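Local coordinates for protein pyruvate carboxylase n-terminal domain (Aquifex aeolicus, PDB 1ULZ) that forms the biotin carboxylase subunit of a pyruvate carboxylase, a protein whose central domain belongs to the ATP-grasp superfamily, at residues Tyr49-Asp54 against Lys62-Asn67; Gly166-Arg171 against Tyr180-Arg185. The protein carries 1 engineered substitution. All blocks are in the same frame, centred on the assembly; numbering follows the deposited sequence.

Overall arrangement
From the N terminus, the chain first builds the parallel sheet of the biotin carboxylase N-terminal domain. Contact 1 closes a short loop at one margin of that sheet: the chain leaves strand 47-50, makes one helical turn at 57-60 and returns as helix 62-71 against the residues it has just left. Contact 2 opens about a hundred residues later, in the ATP-grasp part of the chain, where strand 168-170 runs into helix 173-189 and the helix folds back beside it. The two loops follow in series, neither enclosing nor crossing the other. The centres of the two contacts lie about 51 Å apart, their nearest atoms about 33 Å. Contact 1 ties helix 62-71 to the margin of the parallel sheet, contact 2 helix 173-189 to the edge strand of a separate antiparallel sheet.

Contact 1. Residues Tyr49-Asp54 against Lys62-Asn67; sequences YMIGTD and KQRIIN
R64 lies alongside I51 and ends over G52, and these three residues account for most of the 179 Å² buried here. CG of R64 stands anti to the backbone N (chi1 -175°) and the chain runs straight as far as CD, which touches I51 CB at 3.9 Å. A bend at chi3 (-68°) then swings the guanidinium across the backbone: R64 NH2 comes 3.6 Å from G52 CA, and G52 N lies over one face of the group. None of this is a hydrogen bond across the segments. The polar end is held instead by a salt bridge from R64 NH2 to D57, whose OD1 also accepts the N-H of T53, so one carboxylate oxygen links the arginine to the loop. Strand 47-50 is an outermost strand of the parallel sheet in the Rossmann-like N-terminal domain, and helix 62-71 packs against the loop that follows this strand, through I51 and G52. Deeper in, the CD1 methyl of I51 meets CG1 of the buried I65 at 4.2 Å, the two side chains crossing at about a right angle. Both isoleucines also touch I31 of strand 28-32, which extends this apolar contact to the neighbouring strand of the sheet.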
loop_
_atom_site.group_PDB
_atom_site.type_symbol
_atom_site.label_atom_id
_atom_site.label_comp_id
_atom_site.label_asym_id
_atom_site.label_seq_id
_atom_site.Cartn_x
_atom_site.Cartn_y
_atom_site.Cartn_z
ATOM N N TYR A 49 0.998 24.294 -17.217
ATOM C CA TYR A 49 1.596 25.484 -17.799
ATOM C C TYR A 49 2.996 25.793 -17.297
ATOM O O TYR A 49 3.260 25.787 -16.095
ATOM C CB TYR A 49 0.700 26.702 -17.559
ATOM C CG TYR A 49 -0.700 26.545 -18.104
ATOM C CD1 TYR A 49 -1.695 25.940 -17.350
ATOM C CD2 TYR A 49 -1.016 26.971 -19.392
ATOM C CE1 TYR A 49 -2.970 25.758 -17.861
ATOM C CE2 TYR A 49 -2.286 26.794 -19.913
ATOM C CZ TYR A 49 -3.259 26.187 -19.145
ATOM O OH TYR A 49 -4.519 26.006 -19.659
ATOM N N MET A 50 3.889 26.055 -18.245
ATOM C CA MET A 50 5.269 26.399 -17.950
ATOM C C MET A 50 5.279 27.897 -17.666
ATOM O O MET A 50 4.923 28.696 -18.532
ATOM C CB MET A 50 6.144 26.090 -19.168
ATOM C CG MET A 50 7.604 26.482 -19.027
ATOM S SD MET A 50 8.445 26.290 -20.622
ATOM C CE MET A 50 8.093 27.865 -21.345
ATOM N N ILE A 51 5.674 28.275 -16.454
ATOM C CA ILE A 51 5.711 29.682 -16.069
ATOM C C ILE A 51 6.944 29.976 -15.229
ATOM O O ILE A 51 7.578 29.059 -14.695
ATOM C CB ILE A 51 4.476 30.070 -15.243
ATOM C CG1 ILE A 51 4.481 29.296 -13.923
ATOM C CG2 ILE A 51 3.214 29.784 -16.029
ATOM C CD1 ILE A 51 3.354 29.657 -12.991
ATOM N N GLY A 52 7.275 31.262 -15.116
ATOM C CA GLY A 52 8.434 31.675 -14.346
ATOM C C GLY A 52 9.619 32.058 -15.216
ATOM O O GLY A 52 9.713 31.645 -16.378
ATOM N N THR A 53 10.525 32.853 -14.649
ATOM C CA THR A 53 11.717 33.300 -15.354
ATOM C C THR A 53 12.958 32.616 -14.796
ATOM O O THR A 53 14.063 32.806 -15.297
ATOM C CB THR A 53 11.875 34.837 -15.270
ATOM O OG1 THR A 53 11.644 35.277 -13.925
ATOM C CG2 THR A 53 10.885 35.513 -16.197
ATOM N N ASP A 54 12.760 31.828 -13.745
ATOM C CA ASP A 54 13.827 31.048 -13.126
ATOM C C ASP A 54 13.151 29.936 -12.316
ATOM O O ASP A 54 11.988 30.062 -11.934
ATOM C CB ASP A 54 14.743 31.930 -12.253
ATOM C CG ASP A 54 14.082 32.406 -10.975
ATOM O OD1 ASP A 54 13.659 31.554 -10.162
ATOM O OD2 ASP A 54 13.999 33.639 -10.771
ATOM N N LYS A 62 3.671 35.098 -6.529
ATOM C CA LYS A 62 2.295 35.164 -6.057
ATOM C C LYS A 62 1.240 35.642 -7.060
ATOM O O LYS A 62 0.225 34.972 -7.274
ATOM C CB LYS A 62 2.234 36.035 -4.795
ATOM C CG LYS A 62 3.022 35.480 -3.617
ATOM C CD LYS A 62 2.770 36.281 -2.338
ATOM C CE LYS A 62 3.250 37.717 -2.470
ATOM N NZ LYS A 62 4.735 37.771 -2.629
ATOM N N GLN A 63 1.477 36.791 -7.679
ATOM C CA GLN A 63 0.511 37.345 -8.619
ATOM C C GLN A 63 0.356 36.557 -9.916
ATOM O O GLN A 63 -0.755 36.392 -10.414
ATOM C CB GLN A 63 0.867 38.797 -8.940
ATOM C CG GLN A 63 -0.209 39.506 -9.723
ATOM C CD GLN A 63 -1.532 39.497 -8.984
ATOM O OE1 GLN A 63 -1.590 39.849 -7.806
ATOM N NE2 GLN A 63 -2.602 39.099 -9.671
ATOM N N ARG A 64 1.460 36.074 -10.473
ATOM C CA ARG A 64 1.377 35.308 -11.716
ATOM C C ARG A 64 0.536 34.049 -11.520
ATOM O O ARG A 64 -0.279 33.688 -12.376
ATOM C CB ARG A 64 2.771 34.908 -12.203
ATOM C CG ARG A 64 2.739 34.215 -13.552
ATOM C CD ARG A 64 4.117 33.779 -14.017
ATOM N NE ARG A 64 4.980 34.910 -14.335
ATOM C CZ ARG A 64 6.144 35.143 -13.741
ATOM N NH1 ARG A 64 6.874 36.198 -14.089
ATOM N NH2 ARG A 64 6.577 34.319 -12.793
ATOM N N ILE A 65 0.736 33.389 -10.385
ATOM C CA ILE A 65 0.009 32.166 -10.077
ATOM C C ILE A 65 -1.478 32.443 -9.874
ATOM O O ILE A 65 -2.329 31.698 -10.365
ATOM C CB ILE A 65 0.621 31.474 -8.838
ATOM C CG1 ILE A 65 1.984 30.883 -9.221
ATOM C CG2 ILE A 65 -0.314 30.387 -8.314
ATOM C CD1 ILE A 65 2.814 30.413 -8.050
ATOM N N ILE A 66 -1.796 33.517 -9.158
ATOM C CA ILE A 66 -3.190 33.888 -8.942
ATOM C C ILE A 66 -3.825 34.214 -10.294
ATOM O O ILE A 66 -4.925 33.754 -10.604
ATOM C CB ILE A 66 -3.303 35.109 -7.987
ATOM C CG1 ILE A 66 -3.110 34.641 -6.541
ATOM C CG2 ILE A 66 -4.648 35.797 -8.161
ATOM C CD1 ILE A 66 -3.156 35.749 -5.513
ATOM N N ASN A 67 -3.118 34.986 -11.114
ATOM C CA ASN A 67 -3.638 35.341 -12.428
ATOM C C ASN A 67 -3.915 34.128 -13.305
ATOM O O ASN A 67 -4.945 34.070 -13.978
ATOM C CB ASN A 67 -2.678 36.286 -13.152
ATOM C CG ASN A 67 -2.679 37.677 -12.554
ATOM O OD1 ASN A 67 -3.521 38.000 -11.715
ATOM N ND2 ASN A 67 -1.740 38.508 -12.986
#

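Contact 2. Residues Gly166-Arg171 against Tyr180-Arg185; sequences GIRICR and YEQASR
The R168 guanidinium has Q182 CG over one face, with R168 NH1 and R168 NH2 each 4.0 Å from that carbon, while the A183 methyl comes in obliquely, its CB 3.9 Å from R168 NE. Within the helix, the R185 guanidinium has E181 O over one face and Q182 OE1 at its edge, in plane. The methylene of Q182, and not its amide, therefore meets the R168 group; the guanidinium and amide planes are 57° apart. From CG to NE the R168 chain is extended, which carries its charged end from strand to helix across 9.0 Å between R168 CA and A183 CA. A bend at chi2 of Q182 turns the amide aside. No hydrogen bond joins the segments directly. E186, one turn further along the helix, bridges the two side chains, OE2 in a salt bridge with R168 NH2 and OE1 accepting from Q182 NE2, and probably helps hold them together. Backbone hydrogen bonds to L156 and V154 place 168-170 as an outer strand against 154-158, whose other neighbour is 196-200, the strand that buried A183 touches through L196. Helix 173-189 thus lies against a three-stranded antiparallel sheet, an alpha/beta layering consistent with the small lid subdomain of ATP-grasp proteins.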
loop_
_atom_site.group_PDB
_atom_site.type_symbol
_atom_site.label_atom_id
_atom_site.label_comp_id
_atom_site.label_asym_id
_atom_site.label_seq_id
_atom_site.Cartn_x
_atom_site.Cartn_y
_atom_site.Cartn_z
ATOM N N GLY A 166 27.702 32.246 23.635
ATOM C CA GLY A 166 27.509 30.807 23.668
ATOM C C GLY A 166 26.637 30.379 24.835
ATOM O O GLY A 166 26.708 30.969 25.918
ATOM N N ILE A 167 25.802 29.366 24.614
ATOM C CA ILE A 167 24.918 28.847 25.655
ATOM C C ILE A 167 25.755 28.121 26.700
ATOM O O ILE A 167 26.738 27.467 26.368
ATOM C CB ILE A 167 23.867 27.862 25.063
ATOM C CG1 ILE A 167 22.666 28.636 24.516
ATOM C CG2 ILE A 167 23.397 26.885 26.127
ATOM C CD1 ILE A 167 23.009 29.670 23.480
ATOM N N ARG A 168 25.375 28.246 27.966
ATOM C CA ARG A 168 26.114 27.592 29.036
ATOM C C ARG A 168 25.241 26.592 29.794
ATOM O O ARG A 168 24.239 26.961 30.400
ATOM C CB ARG A 168 26.662 28.638 30.012
ATOM C CG ARG A 168 27.532 29.723 29.375
ATOM C CD ARG A 168 27.776 30.864 30.374
ATOM N NE ARG A 168 28.525 31.993 29.811
ATOM C CZ ARG A 168 29.827 31.960 29.563
ATOM N NH1 ARG A 168 30.502 30.857 29.830
ATOM N NH2 ARG A 168 30.450 33.022 29.073
ATOM N N ILE A 169 25.632 25.324 29.759
ATOM C CA ILE A 169 24.886 24.285 30.455
ATOM C C ILE A 169 25.268 24.268 31.936
ATOM O O ILE A 169 26.447 24.257 32.280
ATOM C CB ILE A 169 25.179 22.899 29.851
ATOM C CG1 ILE A 169 24.800 22.884 28.372
ATOM C CG2 ILE A 169 24.399 21.834 30.586
ATOM C CD1 ILE A 169 25.137 21.571 27.681
ATOM N N CYS A 170 24.261 24.285 32.800
ATOM C CA CYS A 170 24.467 24.256 34.248
ATOM C C CYS A 170 23.774 22.984 34.759
ATOM O O CYS A 170 22.549 22.876 34.698
ATOM C CB CYS A 170 23.833 25.491 34.900
ATOM S SG CYS A 170 24.190 27.076 34.082
ATOM N N ARG A 171 24.554 22.033 35.266
ATOM C CA ARG A 171 23.998 20.767 35.740
ATOM C C ARG A 171 23.662 20.692 37.231
ATOM O O ARG A 171 23.074 19.716 37.693
ATOM C CB ARG A 171 24.940 19.624 35.349
ATOM C CG ARG A 171 25.062 19.460 33.831
ATOM C CD ARG A 171 25.866 18.226 33.426
ATOM N NE ARG A 171 25.985 18.123 31.970
ATOM C CZ ARG A 171 25.008 17.721 31.159
ATOM N NH1 ARG A 171 23.822 17.371 31.651
ATOM N NH2 ARG A 171 25.213 17.676 29.848
ATOM N N TYR A 180 27.003 32.038 35.893
ATOM C CA TYR A 180 26.369 33.340 36.031
ATOM C C TYR A 180 27.420 34.425 36.248
ATOM O O TYR A 180 27.341 35.500 35.663
ATOM C CB TYR A 180 25.393 33.347 37.213
ATOM C CG TYR A 180 24.546 34.599 37.272
ATOM C CD1 TYR A 180 23.294 34.644 36.668
ATOM C CD2 TYR A 180 25.019 35.754 37.885
ATOM C CE1 TYR A 180 22.537 35.804 36.672
ATOM C CE2 TYR A 180 24.271 36.920 37.893
ATOM C CZ TYR A 180 23.030 36.941 37.285
ATOM O OH TYR A 180 22.278 38.101 37.285
ATOM N N GLU A 181 28.406 34.136 37.089
ATOM C CA GLU A 181 29.457 35.101 37.379
ATOM C C GLU A 181 30.350 35.348 36.169
ATOM O O GLU A 181 30.700 36.494 35.872
ATOM C CB GLU A 181 30.285 34.624 38.573
ATOM C CG GLU A 181 29.408 34.249 39.755
ATOM C CD GLU A 181 30.171 34.104 41.054
ATOM O OE1 GLU A 181 31.275 33.519 41.050
ATOM O OE2 GLU A 181 29.652 34.566 42.091
ATOM N N GLN A 182 30.705 34.277 35.463
ATOM C CA GLN A 182 31.552 34.393 34.280
ATOM C C GLN A 182 30.846 35.196 33.201
ATOM O O GLN A 182 31.462 36.013 32.509
ATOM C CB GLN A 182 31.897 33.008 33.734
ATOM C CG GLN A 182 32.686 33.018 32.421
ATOM C CD GLN A 182 34.000 33.792 32.505
ATOM O OE1 GLN A 182 34.725 33.707 33.500
ATOM N NE2 GLN A 182 34.319 34.536 31.447
ATOM N N ALA A 183 29.546 34.962 33.064
ATOM C CA ALA A 183 28.756 35.652 32.062
ATOM C C ALA A 183 28.596 37.139 32.361
ATOM O O ALA A 183 28.716 37.974 31.460
ATOM C CB ALA A 183 27.381 34.994 31.937
ATOM N N SER A 184 28.310 37.475 33.618
ATOM C CA SER A 184 28.125 38.877 33.986
ATOM C C SER A 184 29.464 39.592 33.989
ATOM O O SER A 184 29.537 40.811 33.810
ATOM C CB SER A 184 27.442 38.994 35.358
ATOM O OG SER A 184 28.135 38.268 36.358
ATOM N N ARG A 185 30.525 38.819 34.173
ATOM C CA ARG A 185 31.876 39.349 34.187
ATOM C C ARG A 185 32.206 39.799 32.768
ATOM O O ARG A 185 32.715 40.900 32.547
ATOM C CB ARG A 185 32.826 38.250 34.648
ATOM C CG ARG A 185 34.266 38.645 34.753
ATOM C CD ARG A 185 35.021 37.551 35.492
ATOM N NE ARG A 185 34.564 37.418 36.874
ATOM C CZ ARG A 185 34.310 36.255 37.471
ATOM N NH1 ARG A 185 34.462 35.112 36.805
ATOM N NH2 ARG A 185 33.907 36.231 38.738
#